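Local structure of type IV secretion protein Dot (Legionella pneumophila, 6KS5) at residues G129-F134 against A196-W201; G155-A160 against T207-H212. The protein is a deubiquitinase of Legionella pneumophila that regulates the association of K63-linked polyubiquitin with the bacterial phagosome, probably by cleaving these chains. All blocks are in the same frame, centred on the assembly; numbering follows the deposited sequence.

Contact 1. Residues G129-F134 against A196-W201; sequences GVFSAF and AIKNYW
Val-130 sits between Phe-134 of its own helix and Trp-201 of the facing one, and Ile-197 packs against Phe-131 and Phe-134 across the contact. With CG1 of Val-130 anti to the backbone N (chi1 -178°), its two methyls face different rings: CG1 lies over the centre of the Phe-134 ring one turn later, and CG2 makes a CH-pi contact with Trp-201, 3.9 Å from the centroid of the six-membered ring. Valine suits this place because its short fork reaches both rings. From the other helix, Ile-197 CG2 enters between the two phenylalanines, 3.6 Å from Phe-134 CD2 and 3.8 Å from Phe-131 CD1. Ile-197 and Phe-134 pass each other in opposite directions, bringing Ile-197 CD1 against Phe-134 CB. Tyr-200 CD2 meets the edge of the Phe-134 ring, and the Tyr-200 hydroxyl is hydrogen-bonded to Asn-161.

The packing thins out toward solvent. There the partly exposed Phe-131 points the edge of its ring at the backbone N of Lys-198, and its CZ lies 4.1 Å from Lys-198 CB. The lysine adds only this aliphatic base, since its ammonium turns away to a salt bridge with Asp-202. No hydrogen bond joins the two segments. Their axes stay 10.6 Å apart at an angle of 113°, near-orthogonal packing in which bulky aliphatic and aromatic side chains interlock between helices 130-140 and 193-214 of an all-helical part of the chain.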
loop_
_atom_site.group_PDB
_atom_site.type_symbol
_atom_site.label_atom_id
_atom_site.label_comp_id
_atom_site.label_asym_id
_atom_site.label_seq_id
_atom_site.Cartn_x
_atom_site.Cartn_y
_atom_site.Cartn_z
ATOM N N GLY A 129 5.449 -16.060 5.433
ATOM C CA GLY A 129 4.695 -16.403 4.249
ATOM C C GLY A 129 3.240 -16.709 4.549
ATOM O O GLY A 129 2.759 -16.606 5.678
ATOM N N VAL A 130 2.522 -17.092 3.489
ATOM C CA VAL A 130 1.102 -17.408 3.623
ATOM C C VAL A 130 0.909 -18.680 4.440
ATOM O O VAL A 130 -0.021 -18.776 5.251
ATOM C CB VAL A 130 0.446 -17.515 2.233
ATOM C CG1 VAL A 130 -1.045 -17.797 2.363
ATOM C CG2 VAL A 130 0.675 -16.232 1.444
ATOM N N PHE A 131 1.780 -19.673 4.242
ATOM C CA PHE A 131 1.724 -20.891 5.046
ATOM C C PHE A 131 1.784 -20.573 6.534
ATOM O O PHE A 131 1.046 -21.156 7.336
ATOM C CB PHE A 131 2.870 -21.825 4.668
ATOM C CG PHE A 131 2.663 -22.555 3.381
ATOM C CD1 PHE A 131 1.388 -22.870 2.942
ATOM C CD2 PHE A 131 3.749 -22.932 2.609
ATOM C CE1 PHE A 131 1.201 -23.549 1.754
ATOM C CE2 PHE A 131 3.572 -23.613 1.422
ATOM C CZ PHE A 131 2.293 -23.923 0.991
ATOM N N SER A 132 2.675 -19.660 6.926
ATOM C CA SER A 132 2.784 -19.316 8.338
ATOM C C SER A 132 1.640 -18.414 8.776
ATOM O O SER A 132 1.080 -18.600 9.863
ATOM C CB SER A 132 4.141 -18.664 8.620
ATOM O OG SER A 132 5.187 -19.477 8.118
ATOM N N ALA A 133 1.280 -17.430 7.951
ATOM C CA ALA A 133 0.221 -16.504 8.335
ATOM C C ALA A 133 -1.106 -17.227 8.494
ATOM O O ALA A 133 -1.860 -16.957 9.437
ATOM C CB ALA A 133 0.098 -15.381 7.304
ATOM N N PHE A 134 -1.402 -18.164 7.590
ATOM C CA PHE A 134 -2.659 -18.895 7.670
ATOM C C PHE A 134 -2.670 -19.834 8.865
ATOM O O PHE A 134 -3.620 -19.839 9.656
ATOM C CB PHE A 134 -2.895 -19.670 6.377
ATOM C CG PHE A 134 -3.493 -18.842 5.274
ATOM C CD1 PHE A 134 -3.378 -17.460 5.283
ATOM C CD2 PHE A 134 -4.170 -19.444 4.233
ATOM C CE1 PHE A 134 -3.924 -16.700 4.274
ATOM C CE2 PHE A 134 -4.721 -18.690 3.224
ATOM C CZ PHE A 134 -4.596 -17.318 3.241
ATOM N N ALA A 196 -3.860 -27.754 1.106
ATOM C CA ALA A 196 -5.113 -27.035 0.915
ATOM C C ALA A 196 -4.869 -25.541 0.740
ATOM O O ALA A 196 -5.503 -24.901 -0.107
ATOM C CB ALA A 196 -6.054 -27.297 2.088
ATOM N N ILE A 197 -3.947 -24.971 1.525
ATOM C CA ILE A 197 -3.641 -23.546 1.422
ATOM C C ILE A 197 -3.070 -23.219 0.050
ATOM O O ILE A 197 -3.469 -22.237 -0.587
ATOM C CB ILE A 197 -2.678 -23.121 2.545
ATOM C CG1 ILE A 197 -3.377 -23.161 3.906
ATOM C CG2 ILE A 197 -2.123 -21.732 2.269
ATOM C CD1 ILE A 197 -2.416 -23.187 5.076
ATOM N N LYS A 198 -2.132 -24.038 -0.429
ATOM C CA LYS A 198 -1.571 -23.824 -1.758
ATOM C C LYS A 198 -2.633 -23.983 -2.842
ATOM O O LYS A 198 -2.686 -23.190 -3.790
ATOM C CB LYS A 198 -0.414 -24.792 -1.991
ATOM C CG LYS A 198 0.427 -24.494 -3.222
ATOM C CD LYS A 198 1.730 -25.284 -3.190
ATOM C CE LYS A 198 2.227 -25.602 -4.588
ATOM N NZ LYS A 198 2.113 -24.421 -5.486
ATOM N N ASN A 199 -3.493 -24.999 -2.715
ATOM C CA ASN A 199 -4.556 -25.197 -3.694
ATOM C C ASN A 199 -5.506 -24.010 -3.723
ATOM O O ASN A 199 -6.022 -23.641 -4.784
ATOM C CB ASN A 199 -5.331 -26.476 -3.389
ATOM C CG ASN A 199 -4.604 -27.716 -3.838
ATOM O OD1 ASN A 199 -3.738 -27.662 -4.710
ATOM N ND2 ASN A 199 -4.961 -28.851 -3.249
ATOM N N TYR A 200 -5.772 -23.414 -2.559
ATOM C CA TYR A 200 -6.581 -22.204 -2.528
ATOM C C TYR A 200 -5.816 -21.030 -3.112
ATOM O O TYR A 200 -6.376 -20.229 -3.871
ATOM C CB TYR A 200 -7.017 -21.895 -1.099
ATOM C CG TYR A 200 -7.571 -20.503 -0.935
ATOM C CD1 TYR A 200 -8.790 -20.160 -1.492
ATOM C CD2 TYR A 200 -6.874 -19.528 -0.226
ATOM C CE1 TYR A 200 -9.306 -18.891 -1.348
ATOM C CE2 TYR A 200 -7.385 -18.249 -0.076
ATOM C CZ TYR A 200 -8.603 -17.937 -0.641
ATOM O OH TYR A 200 -9.134 -16.673 -0.507
ATOM N N TRP A 201 -4.521 -20.940 -2.797
ATOM C CA TRP A 201 -3.717 -19.783 -3.173
ATOM C C TRP A 201 -3.556 -19.681 -4.685
ATOM O O TRP A 201 -3.849 -18.639 -5.284
ATOM C CB TRP A 201 -2.349 -19.867 -2.496
ATOM C CG TRP A 201 -1.564 -18.612 -2.605
ATOM C CD1 TRP A 201 -0.426 -18.417 -3.329
ATOM C CD2 TRP A 201 -1.855 -17.369 -1.968
ATOM N NE1 TRP A 201 0.008 -17.124 -3.182
ATOM C CE2 TRP A 201 -0.857 -16.459 -2.352
ATOM C CE3 TRP A 201 -2.868 -16.936 -1.108
ATOM C CZ2 TRP A 201 -0.836 -15.142 -1.899
ATOM C CZ3 TRP A 201 -2.852 -15.627 -0.665
ATOM C CH2 TRP A 201 -1.838 -14.743 -1.058
#

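Contact 2. Residues G155-A160 against T207-H212; sequences GALYEA and TLYCQH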
loop_
_atom_site.group_PDB
_atom_site.type_symbol
_atom_site.label_atom_id
_atom_site.label_comp_id
_atom_site.label_asym_id
_atom_site.label_seq_id
_atom_site.Cartn_x
_atom_site.Cartn_y
_atom_site.Cartn_z
ATOM N N GLY A 155 -2.874 -7.942 8.174
ATOM C CA GLY A 155 -4.269 -7.535 8.088
ATOM C C GLY A 155 -4.800 -7.537 6.667
ATOM O O GLY A 155 -5.898 -8.032 6.405
ATOM N N ALA A 156 -4.027 -6.983 5.731
ATOM C CA ALA A 156 -4.470 -6.938 4.341
ATOM C C ALA A 156 -4.636 -8.342 3.771
ATOM O O ALA A 156 -5.575 -8.604 3.007
ATOM C CB ALA A 156 -3.483 -6.126 3.503
ATOM N N LEU A 157 -3.736 -9.258 4.136
ATOM C CA LEU A 157 -3.840 -10.635 3.663
ATOM C C LEU A 157 -4.984 -11.370 4.350
ATOM O O LEU A 157 -5.676 -12.184 3.723
ATOM C CB LEU A 157 -2.519 -11.365 3.892
ATOM C CG LEU A 157 -2.459 -12.830 3.469
ATOM C CD1 LEU A 157 -1.961 -12.940 2.046
ATOM C CD2 LEU A 157 -1.562 -13.621 4.409
ATOM N N TYR A 158 -5.200 -11.088 5.636
ATOM C CA TYR A 158 -6.284 -11.736 6.363
ATOM C C TYR A 158 -7.649 -11.253 5.888
ATOM O O TYR A 158 -8.638 -11.988 6.000
ATOM C CB TYR A 158 -6.120 -11.497 7.865
ATOM C CG TYR A 158 -5.012 -12.313 8.495
ATOM C CD1 TYR A 158 -4.279 -13.217 7.745
ATOM C CD2 TYR A 158 -4.707 -12.186 9.844
ATOM C CE1 TYR A 158 -3.273 -13.964 8.316
ATOM C CE2 TYR A 158 -3.703 -12.936 10.425
ATOM C CZ TYR A 158 -2.990 -13.820 9.652
ATOM O OH TYR A 158 -1.988 -14.568 10.216
ATOM N N GLU A 159 -7.728 -10.030 5.358
ATOM C CA GLU A 159 -9.008 -9.509 4.894
ATOM C C GLU A 159 -9.341 -9.997 3.491
ATOM O O GLU A 159 -10.503 -10.297 3.196
ATOM C CB GLU A 159 -9.005 -7.984 4.936
ATOM C CG GLU A 159 -9.761 -7.428 6.121
ATOM C CD GLU A 159 -10.358 -6.058 5.852
ATOM O OE1 GLU A 159 -10.899 -5.449 6.801
ATOM O OE2 GLU A 159 -10.277 -5.588 4.696
ATOM N N ALA A 160 -8.338 -10.088 2.616
ATOM C CA ALA A 160 -8.597 -10.532 1.252
ATOM C C ALA A 160 -9.128 -11.960 1.227
ATOM O O ALA A 160 -10.061 -12.265 0.476
ATOM C CB ALA A 160 -7.325 -10.415 0.412
ATOM N N THR A 207 -4.915 -13.918 -6.421
ATOM C CA THR A 207 -5.524 -12.817 -7.158
ATOM C C THR A 207 -6.436 -11.996 -6.255
ATOM O O THR A 207 -6.442 -10.764 -6.336
ATOM C CB THR A 207 -6.282 -13.330 -8.388
ATOM O OG1 THR A 207 -7.550 -13.870 -7.999
ATOM C CG2 THR A 207 -5.473 -14.398 -9.122
ATOM N N LEU A 208 -7.188 -12.655 -5.367
ATOM C CA LEU A 208 -7.992 -11.930 -4.384
ATOM C C LEU A 208 -7.127 -10.992 -3.553
ATOM O O LEU A 208 -7.540 -9.876 -3.212
ATOM C CB LEU A 208 -8.708 -12.914 -3.464
ATOM C CG LEU A 208 -9.998 -13.581 -3.916
ATOM C CD1 LEU A 208 -10.355 -14.653 -2.916
ATOM C CD2 LEU A 208 -11.111 -12.559 -4.033
ATOM N N TYR A 209 -5.920 -11.438 -3.220
ATOM C CA TYR A 209 -4.993 -10.610 -2.467
ATOM C C TYR A 209 -4.592 -9.379 -3.263
ATOM O O TYR A 209 -4.575 -8.262 -2.728
ATOM C CB TYR A 209 -3.779 -11.450 -2.104
ATOM C CG TYR A 209 -2.727 -10.770 -1.271
ATOM C CD1 TYR A 209 -3.041 -10.155 -0.068
ATOM C CD2 TYR A 209 -1.403 -10.783 -1.675
ATOM C CE1 TYR A 209 -2.059 -9.562 0.698
ATOM C CE2 TYR A 209 -0.424 -10.197 -0.922
ATOM C CZ TYR A 209 -0.750 -9.590 0.260
ATOM O OH TYR A 209 0.255 -9.004 0.998
ATOM N N CYS A 210 -4.289 -9.555 -4.550
ATOM C CA CYS A 210 -3.884 -8.399 -5.331
ATOM C C CYS A 210 -5.063 -7.452 -5.539
ATOM O O CYS A 210 -4.884 -6.234 -5.593
ATOM C CB CYS A 210 -3.269 -8.878 -6.645
ATOM S SG CYS A 210 -1.891 -9.987 -6.347
ATOM N N GLN A 211 -6.282 -7.977 -5.598
ATOM C CA GLN A 211 -7.442 -7.104 -5.760
ATOM C C GLN A 211 -7.719 -6.284 -4.503
ATOM O O GLN A 211 -8.292 -5.191 -4.588
ATOM C CB GLN A 211 -8.661 -7.941 -6.145
ATOM C CG GLN A 211 -8.460 -8.665 -7.454
ATOM C CD GLN A 211 -9.724 -9.318 -7.975
ATOM O OE1 GLN A 211 -10.369 -10.113 -7.283
ATOM N NE2 GLN A 211 -10.076 -8.998 -9.211
ATOM N N HIS A 212 -7.310 -6.780 -3.337
ATOM C CA HIS A 212 -7.565 -6.069 -2.093
ATOM C C HIS A 212 -6.520 -5.005 -1.809
ATOM O O HIS A 212 -6.857 -3.963 -1.238
ATOM C CB HIS A 212 -7.631 -7.054 -0.923
ATOM C CG HIS A 212 -8.126 -6.447 0.351
ATOM N ND1 HIS A 212 -9.317 -5.761 0.431
ATOM C CD2 HIS A 212 -7.595 -6.428 1.596
ATOM C CE1 HIS A 212 -9.501 -5.347 1.672
ATOM N NE2 HIS A 212 -8.471 -5.738 2.399
#
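Leu-157 and Tyr-209 meet at about a right angle, the leucine methyl CD1 standing over one face of the tyrosine ring. This CH-pi contact measures 3.8 Å from Leu-157 CD1 to the ring centroid and lies 18° off the ring normal, displaced toward the CE1 side. Tyr-209 keeps CG anti to its own backbone N (chi1 -178°), which carries the ring across to the opposite helix, where CE1 also comes within 3.6 Å of Leu-157 CA. The large flat ring thus packs against both side chain and main chain.

Ala-160 points toward the other helix. Its CB sits 3.7 Å from Tyr-209 CA and 3.6 Å from His-212 CB, at the edge of the tyrosine ring; a side chain of one carbon suits a place where the axes approach to 8.8 Å. His-212 reaches back along helix 155-160 and turns its ring edge to the backbone, with CD2 3.3 Å from Ala-156 O. Farther out, Glu-159 crosses the imidazole obliquely, OE2 lying 2.9 Å from His-212 NE2 and the carboxylate and ring planes 43° apart. A nearby carboxylate would tend to favour a protonated imidazole, and Glu-159 OE1 also has a long, weak ion pair with Lys-150.

Helix 130-140 lies beyond Leu-157, which touches its Ala-133 and Phe-134. Tyr-209 rests on Met-123 in a loop, and both Ala-156 and Tyr-209 touch Glu-224 of helix 222-231, the helix that precedes strand 236-239.

In the fold
Both contacts use helix 193-214: its earlier part receives helix 130-140 in contact 1, and about three turns later it receives helix 155-160 in contact 2. Contact 1 is the more buried although it lies farther from the centre of the chain, about 21 Å against 11 Å, and it is almost wholly apolar and aromatic. Contact 2 is partly buried, brings its helices closer over an alanine, and adds a histidine and a glutamate on its more polar side. Leu-157 joins the two by packing on Trp-201 and Ala-133, while Tyr-158 OH probably hydrogen-bonds Ala-133 O, tying the two shorter helices directly to each other.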